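Local coordinates for fatty acyl CoA synthetase FADD13 (FATTY-ACYL-CoA SYNTHETASE) (Mycobacterium tuberculosis, PDB 3R44), which belongs to the AMP-binding (ANL) enzyme superfamily, pairing a large N-terminal AMP-binding region with a smaller C-terminal domain, at residues Gly263-Pro266 with Ala267-Asn270; Glu421-Pro425 with Ala426-Ser430; Val431-Val435 with Pro436-Glu440; Gly500-Lys504 with Thr505-Glu509. One frame throughout, in Å; residues are numbered along the deposited sequence.

Contact 1 of 4, residues Gly263-Pro266 with Ala267-Asn270; sequences GAVP and AILN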
loop_
_atom_site.group_PDB
_atom_site.type_symbol
_atom_site.label_atom_id
_atom_site.label_comp_id
_atom_site.label_asym_id
_atom_site.label_seq_id
_atom_site.Cartn_x
_atom_site.Cartn_y
_atom_site.Cartn_z
ATOM N N GLY A 263 6.989 9.767 -4.962
ATOM C CA GLY A 263 5.864 8.970 -4.539
ATOM C C GLY A 263 4.891 9.873 -3.772
ATOM O O GLY A 263 5.309 10.746 -3.011
ATOM N N ALA A 264 3.597 9.673 -3.983
ATOM C CA ALA A 264 2.571 10.464 -3.335
ATOM C C ALA A 264 1.226 9.778 -3.253
ATOM O O ALA A 264 1.056 8.605 -3.616
ATOM C CB ALA A 264 2.427 11.809 -4.087
ATOM N N VAL A 265 0.280 10.496 -2.683
ATOM C CA VAL A 265 -1.143 10.127 -2.699
ATOM C C VAL A 265 -1.895 11.430 -3.020
ATOM O O VAL A 265 -1.297 12.528 -2.964
ATOM C CB VAL A 265 -1.605 9.565 -1.333
ATOM C CG1 VAL A 265 -0.935 8.183 -1.015
ATOM C CG2 VAL A 265 -1.355 10.632 -0.229
ATOM N N PRO A 266 -3.167 11.329 -3.435
ATOM C CA PRO A 266 -3.873 12.513 -3.902
ATOM C C PRO A 266 -3.877 13.633 -2.875
ATOM O O PRO A 266 -3.679 14.787 -3.275
ATOM C CB PRO A 266 -5.267 11.953 -4.217
ATOM C CG PRO A 266 -4.937 10.640 -4.742
ATOM C CD PRO A 266 -3.926 10.123 -3.789
ATOM N N ALA A 267 -4.034 13.326 -1.577
ATOM C CA ALA A 267 -4.032 14.418 -0.558
ATOM C C ALA A 267 -2.742 15.221 -0.623
ATOM O O ALA A 267 -2.764 16.452 -0.496
ATOM C CB ALA A 267 -4.238 13.882 0.910
ATOM N N ILE A 268 -1.623 14.515 -0.740
ATOM C CA ILE A 268 -0.276 15.113 -0.769
ATOM C C ILE A 268 -0.169 16.031 -1.954
ATOM O O ILE A 268 0.292 17.139 -1.804
ATOM C CB ILE A 268 0.882 14.042 -0.815
ATOM C CG1 ILE A 268 1.187 13.541 0.568
ATOM C CG2 ILE A 268 2.233 14.589 -1.454
ATOM C CD1 ILE A 268 2.209 12.359 0.582
ATOM N N LEU A 269 -0.598 15.562 -3.135
ATOM C CA LEU A 269 -0.496 16.360 -4.303
ATOM C C LEU A 269 -1.425 17.581 -4.236
ATOM O O LEU A 269 -1.093 18.634 -4.763
ATOM C CB LEU A 269 -0.842 15.560 -5.541
ATOM C CG LEU A 269 0.201 14.459 -5.882
ATOM C CD1 LEU A 269 0.001 14.075 -7.293
ATOM C CD2 LEU A 269 1.648 14.956 -5.661
ATOM N N ASN A 270 -2.581 17.418 -3.606
ATOM C CA ASN A 270 -3.457 18.534 -3.375
ATOM C C ASN A 270 -2.819 19.560 -2.438
ATOM O O ASN A 270 -2.808 20.784 -2.738
ATOM C CB ASN A 270 -4.767 18.026 -2.795
ATOM C CG ASN A 270 -5.814 19.077 -2.778
ATOM O OD1 ASN A 270 -6.508 19.276 -1.746
ATOM N ND2 ASN A 270 -5.948 19.801 -3.897
#

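Contact 2 of 4, residues Glu421-Pro425 with Ala426-Ser430; sequences ENVYP and AEIES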
loop_
_atom_site.group_PDB
_atom_site.type_symbol
_atom_site.label_atom_id
_atom_site.label_comp_id
_atom_site.label_asym_id
_atom_site.label_seq_id
_atom_site.Cartn_x
_atom_site.Cartn_y
_atom_site.Cartn_z
ATOM N N GLU A 421 -25.230 -13.058 3.069
ATOM C CA GLU A 421 -25.021 -12.769 1.641
ATOM C C GLU A 421 -24.142 -11.534 1.486
ATOM O O GLU A 421 -24.320 -10.542 2.210
ATOM C CB GLU A 421 -26.350 -12.463 0.943
ATOM C CG GLU A 421 -27.440 -13.549 1.080
ATOM C CD GLU A 421 -27.470 -14.566 -0.091
ATOM O OE1 GLU A 421 -26.399 -14.957 -0.610
ATOM O OE2 GLU A 421 -28.590 -14.973 -0.489
ATOM N N ASN A 422 -23.232 -11.567 0.525
ATOM C CA ASN A 422 -22.343 -10.436 0.274
ATOM C C ASN A 422 -23.011 -9.426 -0.627
ATOM O O ASN A 422 -23.506 -9.791 -1.669
ATOM C CB ASN A 422 -21.060 -10.898 -0.411
ATOM C CG ASN A 422 -20.144 -11.672 0.514
ATOM O OD1 ASN A 422 -20.441 -11.849 1.697
ATOM N ND2 ASN A 422 -19.031 -12.147 -0.021
ATOM N N VAL A 423 -22.975 -8.158 -0.236
ATOM C CA VAL A 423 -23.559 -7.081 -0.991
ATOM C C VAL A 423 -22.500 -5.998 -1.137
ATOM O O VAL A 423 -21.970 -5.510 -0.109
ATOM C CB VAL A 423 -24.777 -6.497 -0.204
ATOM C CG1 VAL A 423 -25.431 -5.440 -0.940
ATOM C CG2 VAL A 423 -25.775 -7.595 0.103
ATOM N N TYR A 424 -22.171 -5.605 -2.366
ATOM C CA TYR A 424 -21.239 -4.497 -2.524
ATOM C C TYR A 424 -22.025 -3.187 -2.782
ATOM O O TYR A 424 -22.989 -3.141 -3.581
ATOM C CB TYR A 424 -20.171 -4.688 -3.617
ATOM C CG TYR A 424 -19.075 -5.706 -3.369
ATOM C CD1 TYR A 424 -17.828 -5.327 -2.851
ATOM C CD2 TYR A 424 -19.278 -7.032 -3.697
ATOM C CE1 TYR A 424 -16.792 -6.287 -2.677
ATOM C CE2 TYR A 424 -18.284 -7.997 -3.522
ATOM C CZ TYR A 424 -17.028 -7.629 -3.009
ATOM O OH TYR A 424 -16.004 -8.602 -2.836
ATOM N N PRO A 425 -21.599 -2.119 -2.118
ATOM C CA PRO A 425 -22.308 -0.853 -2.179
ATOM C C PRO A 425 -22.458 -0.297 -3.583
ATOM O O PRO A 425 -23.496 0.282 -3.864
ATOM C CB PRO A 425 -21.401 0.071 -1.374
ATOM C CG PRO A 425 -20.867 -0.794 -0.354
ATOM C CD PRO A 425 -20.521 -2.034 -1.121
ATOM N N ALA A 426 -21.465 -0.480 -4.461
ATOM C CA ALA A 426 -21.503 0.097 -5.810
ATOM C C ALA A 426 -22.661 -0.458 -6.609
ATOM O O ALA A 426 -23.214 0.229 -7.444
ATOM C CB ALA A 426 -20.173 -0.144 -6.597
ATOM N N GLU A 427 -23.053 -1.692 -6.308
ATOM C CA GLU A 427 -24.147 -2.357 -7.031
ATOM C C GLU A 427 -25.448 -1.575 -6.807
ATOM O O GLU A 427 -26.234 -1.355 -7.735
ATOM C CB GLU A 427 -24.302 -3.808 -6.544
ATOM C CG GLU A 427 -23.002 -4.626 -6.576
ATOM C CD GLU A 427 -23.211 -6.100 -6.133
ATOM O OE1 GLU A 427 -23.799 -6.859 -6.955
ATOM O OE2 GLU A 427 -22.789 -6.487 -4.995
ATOM N N ILE A 428 -25.607 -1.090 -5.585
ATOM C CA ILE A 428 -26.781 -0.313 -5.173
ATOM C C ILE A 428 -26.588 1.148 -5.602
ATOM O O ILE A 428 -27.478 1.760 -6.231
ATOM C CB ILE A 428 -27.033 -0.431 -3.661
ATOM C CG1 ILE A 428 -27.270 -1.900 -3.274
ATOM C CG2 ILE A 428 -28.203 0.482 -3.250
ATOM C CD1 ILE A 428 -27.218 -2.165 -1.731
ATOM N N GLU A 429 -25.436 1.713 -5.279
ATOM C CA GLU A 429 -25.186 3.107 -5.654
ATOM C C GLU A 429 -25.419 3.388 -7.150
ATOM O O GLU A 429 -26.035 4.397 -7.531
ATOM C CB GLU A 429 -23.774 3.506 -5.268
ATOM C CG GLU A 429 -23.521 3.613 -3.786
ATOM C CD GLU A 429 -22.052 3.536 -3.435
ATOM O OE1 GLU A 429 -21.239 3.327 -4.369
ATOM O OE2 GLU A 429 -21.692 3.710 -2.237
ATOM N N SER A 430 -24.946 2.497 -8.018
ATOM C CA SER A 430 -25.086 2.710 -9.472
ATOM C C SER A 430 -26.534 2.626 -9.966
ATOM O O SER A 430 -26.811 3.083 -11.048
ATOM C CB SER A 430 -24.222 1.739 -10.289
ATOM O OG SER A 430 -24.594 0.394 -10.021
HETATM O O HOH W 1 -22.161 -9.055 -4.379
#

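Contact 3 of 4, residues Val431-Val435 with Pro436-Glu440; sequences VIIGV and PGVSE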
loop_
_atom_site.group_PDB
_atom_site.type_symbol
_atom_site.label_atom_id
_atom_site.label_comp_id
_atom_site.label_asym_id
_atom_site.label_seq_id
_atom_site.Cartn_x
_atom_site.Cartn_y
_atom_site.Cartn_z
ATOM N N VAL A 431 -27.438 2.040 -9.185
ATOM C CA VAL A 431 -28.863 1.986 -9.528
ATOM C C VAL A 431 -29.586 3.258 -9.041
ATOM O O VAL A 431 -30.330 3.911 -9.783
ATOM C CB VAL A 431 -29.497 0.706 -8.938
ATOM C CG1 VAL A 431 -31.014 0.739 -9.067
ATOM C CG2 VAL A 431 -28.917 -0.534 -9.666
ATOM N N ILE A 432 -29.342 3.596 -7.780
ATOM C CA ILE A 432 -29.957 4.743 -7.166
ATOM C C ILE A 432 -29.539 6.073 -7.762
ATOM O O ILE A 432 -30.367 6.981 -7.837
ATOM C CB ILE A 432 -29.687 4.746 -5.607
ATOM C CG1 ILE A 432 -30.277 3.482 -4.995
ATOM C CG2 ILE A 432 -30.256 6.025 -4.973
ATOM C CD1 ILE A 432 -30.058 3.331 -3.484
ATOM N N ILE A 433 -28.290 6.209 -8.193
ATOM C CA ILE A 433 -27.832 7.459 -8.835
ATOM C C ILE A 433 -28.672 7.748 -10.077
ATOM O O ILE A 433 -28.821 8.907 -10.462
ATOM C CB ILE A 433 -26.310 7.445 -9.177
ATOM C CG1 ILE A 433 -25.774 8.867 -9.510
ATOM C CG2 ILE A 433 -26.027 6.483 -10.331
ATOM C CD1 ILE A 433 -25.824 9.852 -8.342
ATOM N N GLY A 434 -29.247 6.704 -10.673
ATOM C CA GLY A 434 -30.182 6.848 -11.790
ATOM C C GLY A 434 -31.562 7.427 -11.526
ATOM O O GLY A 434 -32.216 7.925 -12.468
ATOM N N VAL A 435 -32.029 7.370 -10.281
ATOM C CA VAL A 435 -33.364 7.832 -9.943
ATOM C C VAL A 435 -33.431 9.355 -10.199
ATOM O O VAL A 435 -32.567 10.102 -9.774
ATOM C CB VAL A 435 -33.773 7.522 -8.481
ATOM C CG1 VAL A 435 -35.115 8.217 -8.117
ATOM C CG2 VAL A 435 -33.852 6.037 -8.256
ATOM N N PRO A 436 -34.445 9.806 -10.947
ATOM C CA PRO A 436 -34.598 11.243 -11.172
ATOM C C PRO A 436 -34.755 12.030 -9.872
ATOM O O PRO A 436 -35.557 11.653 -9.030
ATOM C CB PRO A 436 -35.868 11.334 -12.029
ATOM C CG PRO A 436 -35.957 9.974 -12.725
ATOM C CD PRO A 436 -35.405 8.996 -11.702
ATOM N N GLY A 437 -33.985 13.107 -9.721
ATOM C CA GLY A 437 -33.971 13.898 -8.518
ATOM C C GLY A 437 -32.931 13.526 -7.477
ATOM O O GLY A 437 -32.716 14.268 -6.529
ATOM N N VAL A 438 -32.305 12.365 -7.616
ATOM C CA VAL A 438 -31.161 12.000 -6.792
ATOM C C VAL A 438 -29.862 12.612 -7.328
ATOM O O VAL A 438 -29.501 12.360 -8.470
ATOM C CB VAL A 438 -30.975 10.473 -6.751
ATOM C CG1 VAL A 438 -29.627 10.153 -6.095
ATOM C CG2 VAL A 438 -32.165 9.804 -5.987
ATOM N N SER A 439 -29.122 13.357 -6.508
ATOM C CA SER A 439 -27.860 13.925 -6.990
ATOM C C SER A 439 -26.643 13.128 -6.572
ATOM O O SER A 439 -25.666 13.123 -7.293
ATOM C CB SER A 439 -27.660 15.389 -6.573
ATOM O OG SER A 439 -27.793 15.620 -5.210
ATOM N N GLU A 440 -26.681 12.525 -5.392
ATOM C CA GLU A 440 -25.565 11.744 -4.903
ATOM C C GLU A 440 -26.097 10.602 -4.046
ATOM O O GLU A 440 -27.162 10.718 -3.417
ATOM C CB GLU A 440 -24.588 12.564 -4.026
ATOM C CG GLU A 440 -23.906 13.812 -4.614
ATOM C CD GLU A 440 -23.400 14.723 -3.489
ATOM O OE1 GLU A 440 -22.402 14.375 -2.826
ATOM O OE2 GLU A 440 -24.019 15.772 -3.257
HETATM O O HOH W 2 -27.612 11.891 -10.801
#

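Contact 4 of 4, residues Gly500-Lys504 with Thr505-Glu509; sequences GKILK and TVLRE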
loop_
_atom_site.group_PDB
_atom_site.type_symbol
_atom_site.label_atom_id
_atom_site.label_comp_id
_atom_site.label_asym_id
_atom_site.label_seq_id
_atom_site.Cartn_x
_atom_site.Cartn_y
_atom_site.Cartn_z
ATOM N N GLY A 500 -12.359 15.008 -3.234
ATOM C CA GLY A 500 -13.670 14.530 -3.667
ATOM C C GLY A 500 -14.061 13.092 -3.380
ATOM O O GLY A 500 -15.153 12.697 -3.734
ATOM N N LYS A 501 -13.208 12.321 -2.712
ATOM C CA LYS A 501 -13.517 10.956 -2.315
ATOM C C LYS A 501 -14.584 10.895 -1.218
ATOM O O LYS A 501 -14.452 11.559 -0.196
ATOM C CB LYS A 501 -12.256 10.277 -1.768
ATOM C CG LYS A 501 -12.381 8.737 -1.674
ATOM C CD LYS A 501 -11.191 8.115 -0.954
ATOM C CE LYS A 501 -11.545 6.765 -0.325
ATOM N NZ LYS A 501 -10.334 6.151 0.361
ATOM N N ILE A 502 -15.620 10.073 -1.415
ATOM C CA ILE A 502 -16.629 9.848 -0.381
ATOM C C ILE A 502 -15.929 9.124 0.755
ATOM O O ILE A 502 -15.168 8.154 0.529
ATOM C CB ILE A 502 -17.785 8.958 -0.855
ATOM C CG1 ILE A 502 -18.528 9.605 -2.005
ATOM C CG2 ILE A 502 -18.775 8.709 0.288
ATOM C CD1 ILE A 502 -19.380 10.598 -1.554
ATOM N N LEU A 503 -16.109 9.641 1.968
ATOM C CA LEU A 503 -15.449 9.110 3.151
ATOM C C LEU A 503 -16.413 8.166 3.864
ATOM O O LEU A 503 -17.169 8.580 4.756
ATOM C CB LEU A 503 -15.042 10.265 4.064
ATOM C CG LEU A 503 -13.985 11.177 3.445
ATOM C CD1 LEU A 503 -13.764 12.386 4.355
ATOM C CD2 LEU A 503 -12.675 10.405 3.205
ATOM N N LYS A 504 -16.430 6.912 3.457
ATOM C CA LYS A 504 -17.328 5.921 4.108
ATOM C C LYS A 504 -17.080 5.708 5.605
ATOM O O LYS A 504 -18.028 5.424 6.365
ATOM C CB LYS A 504 -17.354 4.612 3.321
ATOM C CG LYS A 504 -17.974 4.838 1.988
ATOM C CD LYS A 504 -18.255 3.604 1.218
ATOM C CE LYS A 504 -19.120 3.987 0.001
ATOM N NZ LYS A 504 -19.738 2.858 -0.558
ATOM N N THR A 505 -15.845 5.900 6.076
ATOM C CA THR A 505 -15.569 5.787 7.509
ATOM C C THR A 505 -16.301 6.904 8.274
ATOM O O THR A 505 -16.843 6.694 9.346
ATOM C CB THR A 505 -14.072 5.933 7.800
ATOM O OG1 THR A 505 -13.614 7.141 7.172
ATOM C CG2 THR A 505 -13.293 4.798 7.216
ATOM N N VAL A 506 -16.317 8.096 7.698
ATOM C CA VAL A 506 -17.085 9.231 8.275
ATOM C C VAL A 506 -18.609 8.953 8.227
ATOM O O VAL A 506 -19.311 9.119 9.248
ATOM C CB VAL A 506 -16.709 10.579 7.641
ATOM C CG1 VAL A 506 -17.590 11.714 8.230
ATOM C CG2 VAL A 506 -15.168 10.877 7.896
ATOM N N LEU A 507 -19.100 8.449 7.092
ATOM C CA LEU A 507 -20.486 8.061 7.030
ATOM C C LEU A 507 -20.859 7.114 8.126
ATOM O O LEU A 507 -21.889 7.314 8.753
ATOM C CB LEU A 507 -20.830 7.412 5.718
ATOM C CG LEU A 507 -21.108 8.390 4.581
ATOM C CD1 LEU A 507 -21.168 7.552 3.246
ATOM C CD2 LEU A 507 -22.420 9.197 4.767
ATOM N N ARG A 508 -20.052 6.063 8.356
ATOM C CA ARG A 508 -20.361 5.075 9.396
ATOM C C ARG A 508 -20.402 5.719 10.784
ATOM O O ARG A 508 -21.249 5.358 11.596
ATOM C CB ARG A 508 -19.343 3.890 9.425
ATOM C CG ARG A 508 -19.372 3.019 8.188
ATOM C CD ARG A 508 -18.290 1.910 8.214
ATOM N NE ARG A 508 -18.246 1.371 6.870
ATOM C CZ ARG A 508 -17.287 1.561 5.974
ATOM N NH1 ARG A 508 -16.176 2.250 6.266
ATOM N NH2 ARG A 508 -17.457 1.032 4.763
ATOM N N GLU A 509 -19.517 6.698 11.020
ATOM C CA GLU A 509 -19.501 7.458 12.250
ATOM C C GLU A 509 -20.756 8.298 12.390
ATOM O O GLU A 509 -21.344 8.401 13.462
ATOM C CB GLU A 509 -18.325 8.443 12.252
ATOM C CG GLU A 509 -16.965 7.903 12.664
ATOM C CD GLU A 509 -15.832 8.935 12.389
ATOM O OE1 GLU A 509 -16.071 10.167 12.533
ATOM O OE2 GLU A 509 -14.715 8.512 12.010
#

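Contact 1 of 4, residues Gly263-Pro266 with Ala267-Asn270
The carbonyl oxygen Pro266 O takes a hydrogen bond from Asn270 N at 2.9 Å, and one residue earlier Val265 O accepts from Leu269 N at 3.1 Å, with an N-H...O angle of 162°. These are the first two i to i+4 bonds of the helix that starts here, with Val265 at its N-cap. Pro266 suits the first position after the cap: it brings no N-H, and none is needed there for an i to i-4 bond. Val265 N, by contrast, is buried with no partner in the model. Ala264 CB sits against two branches at once: the Leu269 methyl CD2 at 3.6 Å and the Ile268 methyl CG2 at 3.8 Å. In Leu269 the first torsion (chi1 -69°) sets CG opposite the carbonyl carbon, which brings the end of the chain back beside Ala264. That Ala264 to Leu269 pair, straddling the N-cap five residues apart, is a hydrophobic staple. On the neighbouring side Val265 and Ile268 meet at a slant, Val265 CG2 touching Ile268 CG1 at 3.9 Å. Ala264 and Leu269 also rest on Phe289 and Thr291 of strand 288-291, while Ile268 packs on Leu218 and Phe245. A largely apolar corner results, where strand 261-264 ends and helix 266-274 turns away from the sheet. Because strand 288-291 runs parallel beside strand 261-264, this corner is the outgoing bend of a beta-alpha-beta crossover.

Contact 2 of 4, residues Glu421-Pro425 with Ala426-Ser430
Glu427 slants across the base of Tyr424, its carboxylate atom OE2 sitting in the plane of the ring at its edge, 3.8 Å from Tyr424 CD2, with the ring and carboxylate planes turned 51° apart. The same oxygen takes a hydrogen bond from Tyr424 N at 2.8 Å, received on its anti side. With CG beside its own backbone N (chi1 -53°) and the chain extended beyond, Glu427 reaches back three residues to Tyr424 N. Water 1 gives OE2 a second donor and ties it to Asn422 O. In return Glu427 N bonds to Tyr424 O at 3.1 Å, the donor standing 49° out of the carbonyl plane. Just the side-chain-to-backbone half of a capping box is present, since Glu427 N goes to the tyrosine carbonyl and not to its side chain. On the apolar side, Val423 CG1 meets Ile428 CD1 at 3.8 Å, five residues apart and consistent with a hydrophobic staple. Further along, Glu429 N bonds almost straight to Pro425 O at 2.8 Å, and its carboxylate leans over the proline, OE2 lying 3.8 Å from Pro425 CB. That oxygen is claimed by Lys504 and by Val443 N, while Tyr424 OH bonds to Gly395 O. Glu427 and Asp410 take up Tyr424 N and Ala426 N where the helix starts, and its dipole would probably favour an ionised Glu427 carboxylate.

Contact 3 of 4, residues Val431-Val435 with Pro436-Glu440
Val438 is the bump of this turn, its side chain pushed back into the hollow between Ile432 and Val435. The methyl CG2 presses on Val435 CB at 3.7 Å, while the other methyl, CG1, lies 3.7 Å from Ile432 O and at longer range faces Ile432 CG2. Ile433 closes the outer side: with CG1 opposite its backbone N (chi1 -166°) and a bend at chi2, its CD1 swings across the gap to rest 3.4 Å from Ser439 O. The chain makes this corner in two steps, a type I turn from Ile432 to Val435 and then a type II turn from Val435 to Val438, shut by Val438 N to Val435 O at 3.1 Å. Gly437 takes the positive phi of the second turn, where a side chain would collide with the preceding carbonyl. Water 2 lies between Ile433 O and Val438 O. Strand 438-448 then begins with a classic beta bulge, Ser439 and Glu440 both facing Val460. Ile432, Val435 and Val438 thus form the apolar side of the corner, packed on Val459 and helix 468-478, whereas the polar ends of Ser439 and Glu440 are held by Val460 O and Arg496.

Contact 4 of 4, residues Gly500-Lys504 with Thr505-Glu509
Leu503 and Val506 run alongside each other in the same direction, Leu503 CB against Val506 CG2 at 3.9 Å. Ile502 and Leu507 instead meet at a slant, the Ile502 methyl CG2 touching Leu507 CD1 at 4.0 Å. CG2 can reach there because chi1 of Ile502 (-62°) places it opposite the backbone N, with CG1 beside that N. Leu503 is the N-cap of helix 504-511, so this second pair, one residue before the cap and four after it, is a hydrophobic staple; it is pressed onto Ala442 of strand 438-448, and Leu507 also onto Pro495. Two backbone bonds start the helix: Leu507 N to Leu503 O at 3.0 Å and Arg508 N to Lys504 O at 2.9 Å. On the other flank Arg508 curls back over the first turn. Its guanidinium has the Lys504 carbonyl carbon over one face, NH1 being 3.6 Å from Lys504 C, and Thr505 CG2 in its plane at the edge. NH2 comes within 3.9 Å of Lys504 CB. Although both residues are basic, Lys504 NZ and Arg508 NH2 stay 6.1 Å apart, and each has an acid of its own: Lys504 pairs with Glu429 and also bonds to Val443 O, whereas Arg508 pairs with Asp414.

How the contacts relate
Along the chain the four contacts follow one another without interleaving. Contact 1 belongs to the nine-stranded sheet of the large AMP-binding region; its centre is about 28, 31 and 19 Å from those of contacts 2, 3 and 4, and it touches none of them. Contacts 2 and 3 adjoin and open and close the same helix, 425-432, their centres about 15 Å apart, with contact 3 leading into strand 438-448. Contact 4, near the C-terminus, packs on that strand and returns to contact 2 through the Glu429-Lys504 salt bridge, OE2 to NZ 2.7 Å. The last helix is thereby tied to the middle of helix 425-432.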